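Local coordinates for lumazine-binding protein (Silicibacter pomeroyi DSS-3, PDB 3FKA) that is of unknown function but has an NTF2-like fold and belongs to a putative lumazine-binding family, so it may bind a small molecule in a pocket of that fold, at residues B[13-18]-B[72-77]; B[21-26]-B[68-73]; B[49-52]-B[58-61]; B[88-91]-B[96-99]; B[100-105]-B[111-116]. All coordinates share one frame; numbering follows the deposited sequence. Where two conformers were deposited one is given.

Contact 1. Residues B[13-18]-B[72-77]; sequences ALVETY and WAISSV
Val-15 CG1 packs against the six-membered ring of Trp-72, 3.6 Å from CZ3 and equally near CE3, an approach that is oblique to the ring. The other valine methyl, Val-15 CG2, lies 4.1 Å from Ile-74 CD1; the isoleucine starts off to one side of the helix, but its extended CG1-CD1 arm reaches back to the valine. A CH-pi contact comes next: Glu-16 CA stands over one face of the Trp-72 six-membered ring, 4.3 Å from the centroid and 27° off the normal, displaced toward the rim. Glu-16 CB follows at 3.7 Å from Trp-72 CZ2. Here the long N-terminal helix 4-24 lies against strand 72-80, outermost within this chain, in the helix-on-sheet layer of the NTF2-like fold; the axes of 13-18 and 72-77 approach to 9.8 Å, their directions 142° apart. The tryptophan can lean to the helix because its CG sits between backbone N and carbonyl carbon (chi1 61°). Polar linkage is indirect. One water donates to Glu-16 OE2 at 3.0 Å and accepts a weak bond from Trp-72 NE1. Trp-72 also packs on Thr-4 of the second subunit, a strand of which pairs antiparallel with Ser-76 and Val-77.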
# COMPACT_ATOMS: atom_id res chain seq x y z
N ALA B 13 10.79 -2.23 14.03
CA ALA B 13 11.95 -2.83 14.74
C ALA B 13 12.40 -4.10 14.02
O ALA B 13 13.60 -4.33 13.89
CB ALA B 13 11.61 -3.17 16.17
N LEU B 14 11.44 -4.92 13.59
CA LEU B 14 11.72 -6.15 12.85
C LEU B 14 12.51 -5.83 11.58
O LEU B 14 13.48 -6.53 11.28
CB LEU B 14 10.43 -6.90 12.51
CG LEU B 14 10.54 -8.17 11.67
CD1 LEU B 14 11.35 -9.20 12.39
CD2 LEU B 14 9.14 -8.71 11.32
N VAL B 15 12.11 -4.80 10.84
CA VAL B 15 12.82 -4.42 9.61
C VAL B 15 14.27 -4.03 9.92
O VAL B 15 15.19 -4.44 9.24
CB VAL B 15 12.13 -3.28 8.86
CG1 VAL B 15 12.98 -2.85 7.66
CG2 VAL B 15 10.75 -3.73 8.40
N GLU B 16 14.47 -3.22 10.97
CA GLU B 16 15.80 -2.82 11.37
C GLU B 16 16.66 -4.06 11.74
O GLU B 16 17.81 -4.17 11.33
CB GLU B 16 15.76 -1.84 12.53
CG GLU B 16 17.17 -1.38 12.95
CD GLU B 16 17.18 -0.24 13.95
OE1 GLU B 16 16.12 0.14 14.49
OE2 GLU B 16 18.28 0.31 14.20
N THR B 17 16.07 -4.99 12.48
CA THR B 17 16.76 -6.21 12.87
C THR B 17 17.15 -7.02 11.63
O THR B 17 18.27 -7.54 11.53
CB THR B 17 15.90 -7.05 13.83
OG1 THR B 17 15.65 -6.28 15.01
CG2 THR B 17 16.62 -8.32 14.19
N TYR B 18 16.18 -7.13 10.71
CA TYR B 18 16.39 -7.83 9.45
C TYR B 18 17.54 -7.26 8.63
O TYR B 18 18.47 -7.99 8.28
CB TYR B 18 15.07 -7.85 8.63
CG TYR B 18 15.27 -7.98 7.15
CD1 TYR B 18 15.88 -9.09 6.61
CD2 TYR B 18 14.83 -6.98 6.29
CE1 TYR B 18 16.07 -9.18 5.28
CE2 TYR B 18 15.02 -7.07 4.94
CZ TYR B 18 15.65 -8.16 4.43
OH TYR B 18 15.83 -8.21 3.05
N TRP B 72 18.60 1.80 4.30
CA TRP B 72 17.31 1.11 4.21
C TRP B 72 16.19 2.10 4.52
O TRP B 72 16.40 3.11 5.20
CB TRP B 72 17.18 -0.12 5.11
CG TRP B 72 17.31 0.19 6.55
CD1 TRP B 72 18.48 0.40 7.22
CD2 TRP B 72 16.27 0.31 7.50
NE1 TRP B 72 18.22 0.66 8.54
CE2 TRP B 72 16.87 0.61 8.74
CE3 TRP B 72 14.88 0.21 7.44
CZ2 TRP B 72 16.13 0.80 9.90
CZ3 TRP B 72 14.14 0.39 8.59
CH2 TRP B 72 14.77 0.69 9.81
N ALA B 73 15.00 1.79 4.00
CA ALA B 73 13.82 2.61 4.21
C ALA B 73 12.58 1.76 4.13
O ALA B 73 12.56 0.80 3.38
CB ALA B 73 13.76 3.71 3.16
N ILE B 74 11.56 2.10 4.90
CA ILE B 74 10.28 1.41 4.87
C ILE B 74 9.41 2.25 3.95
O ILE B 74 9.07 3.39 4.29
CB ILE B 74 9.64 1.27 6.25
CG1 ILE B 74 10.47 0.31 7.10
CG2 ILE B 74 8.24 0.71 6.15
CD1 ILE B 74 10.09 0.28 8.59
N SER B 75 9.11 1.71 2.77
CA SER B 75 8.29 2.39 1.78
C SER B 75 6.81 2.15 2.06
O SER B 75 5.99 2.98 1.72
CB SER B 75 8.67 1.96 0.37
OG SER B 75 9.96 2.44 0.08
N SER B 76 6.46 0.97 2.59
CA SER B 76 5.07 0.75 3.00
C SER B 76 4.96 -0.39 3.99
O SER B 76 5.83 -1.28 4.04
CB SER B 76 4.12 0.48 1.82
OG SER B 76 4.28 -0.81 1.29
N VAL B 77 3.90 -0.30 4.80
CA VAL B 77 3.56 -1.28 5.82
C VAL B 77 2.05 -1.40 5.80
O VAL B 77 1.37 -0.37 5.88
CB VAL B 77 3.97 -0.87 7.25
CG1 VAL B 77 3.60 -1.99 8.23
CG2 VAL B 77 5.46 -0.55 7.35
O HOH W 1 19.65 0.86 11.64

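Contact 2. Residues B[21-26]-B[68-73]; sequences AMTRGD and TDPFWA
Arg-24 reaches across to Thr-68 from the last turn of helix 4-24, which a Schellman motif closes: Gly-25 adopts positive phi, Asp-26 N bonds to Ala-21 O, and Gly-25 N bonds weakly to Met-22 O. The arginine chain bends at chi2 (-78°), and this turn carries the guanidinium group over to the loop leading into strand 72-80. There it meets the backbone carbonyl of Thr-68 end-on, with both terminal nitrogens directed at the same oxygen, which lies within 10° of the guanidinium plane. The two bonds differ at the acceptor. NH1 of Arg-24, 2.9 Å from Thr-68 O, arrives in the carbonyl plane on a lone pair, whereas NH2 comes from above that plane. Asp-65 O is a second acceptor for NH1, so the arginine ties together two carbonyls of the loop. One residue earlier on the helix, Thr-23 crosses Pro-70 at an oblique angle and sets its OG1 beside the proline ring; the hydroxyl itself bonds to Val-19 O within the helix. Pro-70 also packs on Val-19 and Met-20 of the same helix. Thr-23 OG1 is 3.5 Å from both CB and CG of Pro-70, while Thr-23 CG2 lies 4.0 Å from Thr-68 O.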
# COMPACT_ATOMS: atom_id res chain seq x y z
N ALA B 21 20.92 -7.72 10.56
CA ALA B 21 21.31 -9.12 10.64
C ALA B 21 21.81 -9.61 9.28
O ALA B 21 22.79 -10.35 9.19
CB ALA B 21 20.17 -10.01 11.19
N MSE B 22 21.14 -9.18 8.22
CA MSE B 22 21.56 -9.54 6.86
C MSE B 22 22.93 -8.97 6.57
O MSE B 22 23.82 -9.70 6.12
CB MSE B 22 20.59 -9.01 5.81
CG MSE B 22 21.11 -9.14 4.35
SE MSE B 22 19.76 -8.81 3.00
CE MSE B 22 18.48 -9.89 3.78
N THR B 23 23.10 -7.68 6.84
CA THR B 23 24.38 -6.99 6.61
C THR B 23 25.53 -7.61 7.39
O THR B 23 26.60 -7.83 6.83
CB THR B 23 24.25 -5.50 6.97
OG1 THR B 23 23.20 -4.91 6.19
CG2 THR B 23 25.57 -4.77 6.75
N ARG B 24 25.29 -7.91 8.67
CA ARG B 24 26.31 -8.48 9.56
C ARG B 24 26.53 -10.00 9.45
O ARG B 24 27.53 -10.51 9.99
CB ARG B 24 25.94 -8.18 11.02
CG ARG B 24 25.90 -6.71 11.36
CD ARG B 24 27.29 -6.14 11.57
NE ARG B 24 27.22 -4.70 11.86
CZ ARG B 24 27.29 -3.72 10.96
NH1 ARG B 24 27.50 -3.95 9.67
NH2 ARG B 24 27.19 -2.46 11.36
N GLY B 25 25.64 -10.70 8.75
CA GLY B 25 25.72 -12.15 8.63
C GLY B 25 25.45 -12.78 9.99
O GLY B 25 26.12 -13.74 10.40
N ASP B 26 24.46 -12.24 10.70
CA ASP B 26 24.11 -12.72 12.05
C ASP B 26 23.14 -13.88 11.92
O ASP B 26 21.93 -13.68 11.82
CB ASP B 26 23.55 -11.54 12.84
CG ASP B 26 23.28 -11.83 14.28
OD1 ASP B 26 23.16 -13.00 14.71
OD2 ASP B 26 23.20 -10.84 15.03
N THR B 68 29.88 -1.68 7.99
CA THR B 68 29.07 -0.82 7.12
C THR B 68 27.70 -0.50 7.72
O THR B 68 27.06 -1.37 8.31
CB THR B 68 28.92 -1.45 5.71
OG1 THR B 68 30.20 -1.44 5.08
CG2 THR B 68 27.95 -0.66 4.85
N ASP B 69 27.28 0.75 7.58
CA ASP B 69 25.99 1.22 8.06
C ASP B 69 25.13 1.13 6.81
O ASP B 69 25.26 1.97 5.89
CB ASP B 69 26.06 2.63 8.63
CG ASP B 69 24.76 3.07 9.28
OD1 ASP B 69 23.91 2.22 9.63
OD2 ASP B 69 24.58 4.30 9.47
N PRO B 70 24.25 0.13 6.74
CA PRO B 70 23.49 -0.00 5.51
C PRO B 70 22.31 0.94 5.34
O PRO B 70 21.68 1.30 6.33
CB PRO B 70 22.94 -1.42 5.63
CG PRO B 70 22.67 -1.57 7.08
CD PRO B 70 23.80 -0.86 7.75
N PHE B 71 22.08 1.36 4.09
CA PHE B 71 20.94 2.18 3.76
C PHE B 71 19.70 1.31 3.73
O PHE B 71 19.74 0.23 3.18
CB PHE B 71 21.03 2.82 2.37
CG PHE B 71 19.66 3.23 1.81
CD1 PHE B 71 19.06 4.42 2.18
CD2 PHE B 71 18.95 2.36 0.96
CE1 PHE B 71 17.80 4.76 1.69
CE2 PHE B 71 17.69 2.69 0.48
CZ PHE B 71 17.12 3.90 0.85
N TRP B 72 18.60 1.80 4.30
CA TRP B 72 17.31 1.11 4.21
C TRP B 72 16.19 2.10 4.52
O TRP B 72 16.40 3.11 5.20
CB TRP B 72 17.18 -0.12 5.11
CG TRP B 72 17.31 0.19 6.55
CD1 TRP B 72 18.48 0.40 7.22
CD2 TRP B 72 16.27 0.31 7.50
NE1 TRP B 72 18.22 0.66 8.54
CE2 TRP B 72 16.87 0.61 8.74
CE3 TRP B 72 14.88 0.21 7.44
CZ2 TRP B 72 16.13 0.80 9.90
CZ3 TRP B 72 14.14 0.39 8.59
CH2 TRP B 72 14.77 0.69 9.81
N ALA B 73 15.00 1.79 4.00
CA ALA B 73 13.82 2.61 4.21
C ALA B 73 12.58 1.76 4.13
O ALA B 73 12.56 0.80 3.38
CB ALA B 73 13.76 3.71 3.16

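Contact 3. Residues B[49-52]-B[58-61]; sequences LWNS and AMCE
Met-59, a selenomethionine, runs out from its helix almost fully extended beyond CG (chi2 167°, chi3 -178°), and this straightness carries SE and CE across to Asn-51. The asparagine for its part holds CG anti to its carbonyl carbon, beside the backbone N (chi1 -63°), bringing its amide to the end of the selenomethionine chain. The two side chains cross at a slant. CE of Met-59 approaches the oxygen end of the amide, 3.3 Å from Asn-51 OD1, while SE of Met-59 lies nearer the nitrogen end, 3.4 Å from Asn-51 ND2. The evidence thus supports close van der Waals contact along the amide, with no hydrogen bond between the segments. Asn-51 ND2 bonds instead to Glu-40 OE1 on the adjoining strand 38-44, and the backbones of these two residues are also paired. In the fold, this is a strand-to-helix connection: strand 47-52, outermost in the sheet of this chain, passes directly into helix 53-63, with Ser-52 as its N-cap and OG bonded to Ala-55 N. The helix folds back so that Met-59 faces the strand it follows. Leu-49 lies on the same side of the strand as Asn-51 and adds a looser apolar touch, its CD2 4.3 Å from Met-59 CE. The leucine side chain also comes within about 3 Å of a bound unidentified molecule, consistent with a position at the border of a pocket.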
# COMPACT_ATOMS: atom_id res chain seq x y z
N LEU B 49 15.76 -17.57 -8.47
CA LEU B 49 16.50 -18.09 -7.34
C LEU B 49 15.51 -18.22 -6.21
O LEU B 49 14.96 -17.19 -5.77
CB LEU B 49 17.66 -17.17 -6.97
CG LEU B 49 18.59 -17.66 -5.86
CD1 LEU B 49 19.19 -19.02 -6.18
CD2 LEU B 49 19.72 -16.65 -5.56
N TRP B 50 15.22 -19.45 -5.79
CA TRP B 50 14.31 -19.71 -4.68
C TRP B 50 15.17 -20.23 -3.54
O TRP B 50 15.59 -21.40 -3.56
CB TRP B 50 13.24 -20.74 -5.07
CG TRP B 50 12.17 -20.84 -4.03
CD1 TRP B 50 12.28 -21.35 -2.76
CD2 TRP B 50 10.81 -20.46 -4.19
NE1 TRP B 50 11.08 -21.27 -2.11
CE2 TRP B 50 10.16 -20.73 -2.97
CE3 TRP B 50 10.08 -19.91 -5.25
CZ2 TRP B 50 8.81 -20.45 -2.77
CZ3 TRP B 50 8.73 -19.64 -5.05
CH2 TRP B 50 8.11 -19.92 -3.83
N ASN B 51 15.40 -19.39 -2.54
CA ASN B 51 16.24 -19.76 -1.40
C ASN B 51 15.51 -20.12 -0.13
O ASN B 51 14.64 -19.38 0.30
CB ASN B 51 17.14 -18.57 -1.02
CG ASN B 51 18.11 -18.18 -2.09
OD1 ASN B 51 18.67 -19.02 -2.78
ND2 ASN B 51 18.35 -16.87 -2.22
N SER B 52 15.91 -21.24 0.49
CA SER B 52 15.42 -21.64 1.78
C SER B 52 16.08 -20.72 2.81
O SER B 52 17.05 -20.02 2.49
CB SER B 52 15.84 -23.08 2.08
OG SER B 52 17.26 -23.19 2.14
N ALA B 58 23.30 -18.59 4.67
CA ALA B 58 24.66 -18.86 4.19
C ALA B 58 25.10 -17.73 3.23
O ALA B 58 26.26 -17.37 3.22
CB ALA B 58 24.74 -20.20 3.50
N MSE B 59 24.17 -17.20 2.44
CA MSE B 59 24.49 -16.09 1.52
C MSE B 59 24.79 -14.82 2.31
O MSE B 59 25.69 -14.06 1.92
CB MSE B 59 23.37 -15.90 0.48
CG MSE B 59 23.31 -17.09 -0.46
SE MSE B 59 21.66 -17.02 -1.47
CE MSE B 59 21.90 -18.69 -2.47
N CYS B 60 24.06 -14.58 3.43
CA CYS B 60 24.31 -13.43 4.30
C CYS B 60 25.68 -13.59 4.96
O CYS B 60 26.44 -12.64 5.05
CB CYS B 60 23.24 -13.26 5.36
SG CYS B 60 21.64 -12.84 4.67
N GLU B 61 26.00 -14.81 5.41
CA GLU B 61 27.32 -15.03 5.99
C GLU B 61 28.41 -14.69 4.96
O GLU B 61 29.38 -13.98 5.27
CB GLU B 61 27.48 -16.46 6.49
CG GLU B 61 26.64 -16.81 7.70
CD GLU B 61 26.74 -18.29 8.08
OE1 GLU B 61 26.74 -19.17 7.17
OE2 GLU B 61 26.77 -18.56 9.31

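Contact 4. Residues B[88-91]-B[96-99]; sequences VEND and RFDD
Asn-90 and Asp-99 meet on the more buried face of an antiparallel beta hairpin formed by strands 83-92 and 95-106. The backbone is regular: Val-88 with Asp-99 and Asn-90 with Phe-97 are hydrogen-bonded pairs, each closed by two N-H...O bonds, with Phe-97 N reaching Asn-90 O at 2.8 Å. On this face the asparagine CG stands between backbone N and carbonyl carbon (chi1 62°), which swings the amide over the neighbouring strand. Asn-90 ND2 donates to Asp-99 OD2 at 2.7 Å; the oxygen lies in the amide plane but is met from above the carboxylate plane, the two planes being 61° apart. The same OD2 is also hydrogen-bonded to Tyr-18 OH of helix 4-24. Phe-97 CB packs beside Asn-90 OD1, 3.9 Å away.

On the other face charge dominates; Glu-89, Asp-91 and Arg-96 are partly exposed there, while Asp-98 is buried. Glu-89 and Asp-98 point the same way side by side, their like charges probably balanced by Arg-120, which bridges to both; Arg-118 also pairs with Asp-98. Glu-89 OE1 stays 4.3 Å from Arg-96 NH1, well out of the guanidinium plane and beyond a salt bridge. Arg-96 bends at chi2 and chi3 and directs NE to the syn side of the Asp-91 carboxylate. In this salt bridge Arg-96 NE is modelled 2.5 Å from Asp-91 OD1, a length so short as to be doubtful, with OD1 17° out of the guanidinium plane.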
# COMPACT_ATOMS: atom_id res chain seq x y z
N VAL B 88 10.24 -2.75 1.73
CA VAL B 88 11.45 -2.21 2.26
C VAL B 88 12.48 -2.01 1.15
O VAL B 88 12.63 -2.88 0.28
CB VAL B 88 12.11 -3.17 3.33
CG1 VAL B 88 13.39 -2.58 3.95
CG2 VAL B 88 11.11 -3.54 4.45
N GLU B 89 13.13 -0.84 1.14
CA GLU B 89 14.21 -0.52 0.23
C GLU B 89 15.47 -0.78 0.99
O GLU B 89 15.56 -0.37 2.14
CB GLU B 89 14.27 0.95 -0.16
CG GLU B 89 13.12 1.51 -0.92
CD GLU B 89 13.35 2.98 -1.27
OE1 GLU B 89 14.18 3.65 -0.63
OE2 GLU B 89 12.70 3.49 -2.20
N ASN B 90 16.46 -1.44 0.39
CA ASN B 90 17.70 -1.66 1.13
C ASN B 90 18.87 -1.96 0.23
O ASN B 90 18.68 -2.40 -0.88
CB ASN B 90 17.55 -2.73 2.21
CG ASN B 90 17.20 -4.07 1.66
OD1 ASN B 90 18.02 -4.71 1.02
ND2 ASN B 90 16.04 -4.56 2.02
N ASP B 91 20.07 -1.67 0.73
CA ASP B 91 21.29 -1.96 0.02
C ASP B 91 21.88 -3.21 0.62
O ASP B 91 21.81 -3.42 1.82
CB ASP B 91 22.34 -0.86 0.15
CG ASP B 91 22.02 0.36 -0.66
OD1 ASP B 91 21.11 0.29 -1.49
OD2 ASP B 91 22.71 1.39 -0.50
N ARG B 96 20.97 -2.31 -4.88
CA ARG B 96 19.76 -1.76 -4.27
C ARG B 96 18.60 -2.69 -4.56
O ARG B 96 18.34 -3.00 -5.71
CB ARG B 96 19.41 -0.39 -4.85
CG ARG B 96 18.13 0.27 -4.26
CD ARG B 96 18.21 0.63 -2.79
NE ARG B 96 19.24 1.65 -2.56
CZ ARG B 96 19.07 2.97 -2.52
NH1 ARG B 96 17.87 3.55 -2.74
NH2 ARG B 96 20.13 3.73 -2.28
N PHE B 97 17.86 -3.04 -3.52
CA PHE B 97 16.74 -3.93 -3.64
C PHE B 97 15.43 -3.34 -3.15
O PHE B 97 15.44 -2.45 -2.30
CB PHE B 97 16.96 -5.13 -2.73
CG PHE B 97 18.10 -6.02 -3.12
CD1 PHE B 97 19.42 -5.69 -2.79
CD2 PHE B 97 17.87 -7.25 -3.71
CE1 PHE B 97 20.49 -6.51 -3.12
CE2 PHE B 97 18.95 -8.11 -4.04
CZ PHE B 97 20.26 -7.72 -3.75
N ASP B 98 14.32 -3.85 -3.71
CA ASP B 98 12.99 -3.61 -3.24
C ASP B 98 12.62 -5.00 -2.72
O ASP B 98 12.70 -5.96 -3.50
CB ASP B 98 12.01 -3.21 -4.31
CG ASP B 98 12.21 -1.80 -4.75
OD1 ASP B 98 12.05 -0.88 -3.92
OD2 ASP B 98 12.53 -1.60 -5.91
N ASP B 99 12.28 -5.09 -1.45
CA ASP B 99 11.84 -6.31 -0.81
C ASP B 99 10.38 -6.21 -0.43
O ASP B 99 9.97 -5.17 0.10
CB ASP B 99 12.57 -6.55 0.52
CG ASP B 99 14.04 -6.87 0.37
OD1 ASP B 99 14.55 -7.23 -0.71
OD2 ASP B 99 14.70 -6.79 1.42

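Contact 5. Residues B[100-105]-B[111-116]; sequences FLTVLL and RIVSKV
Leu-101 and Lys-115 run side by side on one face of the hairpin made by strands 95-106 and 109-119, a non-hydrogen-bonded pair. Leu-101 CD2 lies alongside Lys-115 CG, though how closely is doubtful, since both side chains have alternate positions; on its other flank Leu-101 CD2 is 4.2 Å from Ile-112 CG2. As modelled, it fills the dip between Lys-115 and Ile-112. Farther along, Val-103 turns CG1 to the backbone of the opposite strand, 3.2 Å from Arg-111 O, and its side chain packs on Leu-11 and Leu-14 of helix 4-24.

A classic beta bulge shapes the middle. Val-113 and Ser-114 both face Thr-102, whose carbonyl O takes Val-113 N at 2.9 Å and a weak second bond from Ser-114 N. The extra residue puts Val-113 on the face of Thr-102 and Leu-104, where its CG2 leans against Leu-104 CB at 3.9 Å. At the end of that face, Val-116 CG2 fits against Phe-100 CB at 3.5 Å and meets the ring only obliquely.

The polar groups are accounted for mostly beyond the pair. Thr-102 OG1 bonds to Ser-114 OG of the third subunit, Ser-114 OG to Ser-39 OG, and a water joins Ser-114 OG to Phe-100 O. Lys-115 NZ forms a salt bridge with Glu-40, and the Lys-115 side chain comes within about 3 Å of a bound unidentified molecule. The chemistry implies two roles for the faces: Thr-102 and Ser-114 serve a subunit interface, whereas Lys-115, salt-bridged to Glu-40, faces what may be a pocket.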
# COMPACT_ATOMS: atom_id res chain seq x y z
N PHE B 100 9.59 -7.25 -0.73
CA PHE B 100 8.20 -7.36 -0.32
C PHE B 100 8.19 -8.53 0.66
O PHE B 100 8.43 -9.67 0.25
CB PHE B 100 7.21 -7.59 -1.44
CG PHE B 100 7.09 -6.47 -2.43
CD1 PHE B 100 7.34 -5.12 -2.11
CD2 PHE B 100 6.55 -6.73 -3.68
CE1 PHE B 100 7.13 -4.14 -3.02
CE2 PHE B 100 6.32 -5.74 -4.57
CZ PHE B 100 6.61 -4.43 -4.26
N LEU B 101 7.91 -8.23 1.93
CA LEU B 101 7.90 -9.21 3.00
C LEU B 101 6.49 -9.53 3.48
O LEU B 101 5.68 -8.62 3.57
CB LEU B 101 8.67 -8.64 4.21
CG LEU B 101 10.13 -8.17 4.13
CD1 LEU B 101 10.50 -7.36 5.40
CD2 LEU B 101 11.14 -9.30 3.94
N THR B 102 6.19 -10.80 3.77
CA THR B 102 4.90 -11.22 4.34
C THR B 102 5.33 -11.59 5.77
O THR B 102 6.39 -12.23 5.95
CB THR B 102 4.17 -12.36 3.62
OG1 THR B 102 5.06 -13.46 3.41
CG2 THR B 102 3.66 -11.86 2.28
N VAL B 103 4.54 -11.20 6.76
CA VAL B 103 4.90 -11.38 8.17
C VAL B 103 3.68 -11.83 8.94
O VAL B 103 2.56 -11.41 8.61
CB VAL B 103 5.42 -10.04 8.77
CG1 VAL B 103 6.18 -10.27 10.08
CG2 VAL B 103 6.35 -9.28 7.79
N LEU B 104 3.90 -12.65 9.96
CA LEU B 104 2.84 -13.18 10.80
C LEU B 104 3.15 -12.91 12.26
O LEU B 104 4.28 -13.12 12.70
CB LEU B 104 2.70 -14.68 10.63
CG LEU B 104 1.57 -15.40 11.38
CD1 LEU B 104 0.20 -15.07 10.77
CD2 LEU B 104 1.81 -16.92 11.37
N LEU B 105 2.14 -12.46 13.00
CA LEU B 105 2.24 -12.25 14.43
C LEU B 105 1.95 -13.63 15.00
O LEU B 105 0.80 -14.07 14.93
CB LEU B 105 1.23 -11.23 14.93
CG LEU B 105 1.12 -11.03 16.45
CD1 LEU B 105 2.41 -10.56 17.07
CD2 LEU B 105 -0.00 -10.03 16.72
N ARG B 111 7.09 -12.36 12.83
CA ARG B 111 8.16 -13.19 12.28
C ARG B 111 7.92 -13.31 10.77
O ARG B 111 6.78 -13.45 10.32
CB ARG B 111 8.21 -14.54 12.99
CG ARG B 111 9.48 -15.31 12.80
CD ARG B 111 9.42 -16.58 13.61
NE ARG B 111 10.70 -17.28 13.55
CZ ARG B 111 10.88 -18.56 13.82
NH1 ARG B 111 9.87 -19.37 14.11
NH2 ARG B 111 12.11 -19.07 13.72
N ILE B 112 8.99 -13.25 10.01
CA ILE B 112 8.91 -13.21 8.55
C ILE B 112 8.62 -14.57 7.91
O ILE B 112 9.32 -15.56 8.16
CB ILE B 112 10.18 -12.60 7.94
CG1 ILE B 112 10.47 -11.21 8.51
CG2 ILE B 112 10.00 -12.54 6.41
CD1 ILE B 112 11.88 -10.67 8.16
N VAL B 113 7.59 -14.58 7.08
CA VAL B 113 7.13 -15.77 6.37
C VAL B 113 7.82 -15.90 5.01
O VAL B 113 8.21 -17.01 4.63
CB VAL B 113 5.59 -15.75 6.21
CG1 VAL B 113 5.10 -16.94 5.32
CG2 VAL B 113 4.93 -15.77 7.59
N SER B 114 7.98 -14.79 4.30
CA SER B 114 8.60 -14.82 3.00
C SER B 114 9.07 -13.45 2.60
O SER B 114 8.58 -12.44 3.10
CB SER B 114 7.59 -15.30 1.93
OG SER B 114 8.18 -15.37 0.63
N LYS B 115 10.02 -13.45 1.69
CA LYS B 115 10.59 -12.24 1.13
C LYS B 115 10.74 -12.41 -0.38
O LYS B 115 11.34 -13.37 -0.82
CB LYS B 115 11.98 -11.94 1.67
CG LYS B 115 12.56 -10.56 1.23
CD LYS B 115 14.09 -10.56 1.19
CE LYS B 115 14.74 -11.09 2.46
NZ LYS B 115 16.21 -11.09 2.32
N VAL B 116 10.14 -11.50 -1.16
CA VAL B 116 10.34 -11.50 -2.63
C VAL B 116 11.09 -10.20 -2.85
O VAL B 116 10.89 -9.23 -2.09
CB VAL B 116 9.09 -11.61 -3.53
CG1 VAL B 116 8.41 -12.96 -3.34
CG2 VAL B 116 8.14 -10.45 -3.32
O HOH W 2 7.12 -12.61 0.09

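Overall arrangement
The contacts sample one curved sheet and the helices and loop against it. Contacts 4 and 5 share strand 95-106, their centres 14 Å apart, and contact 1 adds the outermost strand of this chain, 72-80, bound to contact 4 through Ala-73 O and Glu-89 N at 2.8 Å. Contacts 1 and 2 follow one another along helix 4-24, centres 11 Å apart. Contact 3, about 19 Å from contact 1 between centres, lies within the chain loop closed by contacts 1 and 2. Tyr-18 hydrogen-bonds Asp-99 of contact 4 and, weakly, Lys-115 of contact 5. Side chains of Leu-49, Asp-99 and Lys-115 each come within about 3 Å of unidentified bound material, consistent with a pocket bordered by contacts 3, 4 and 5.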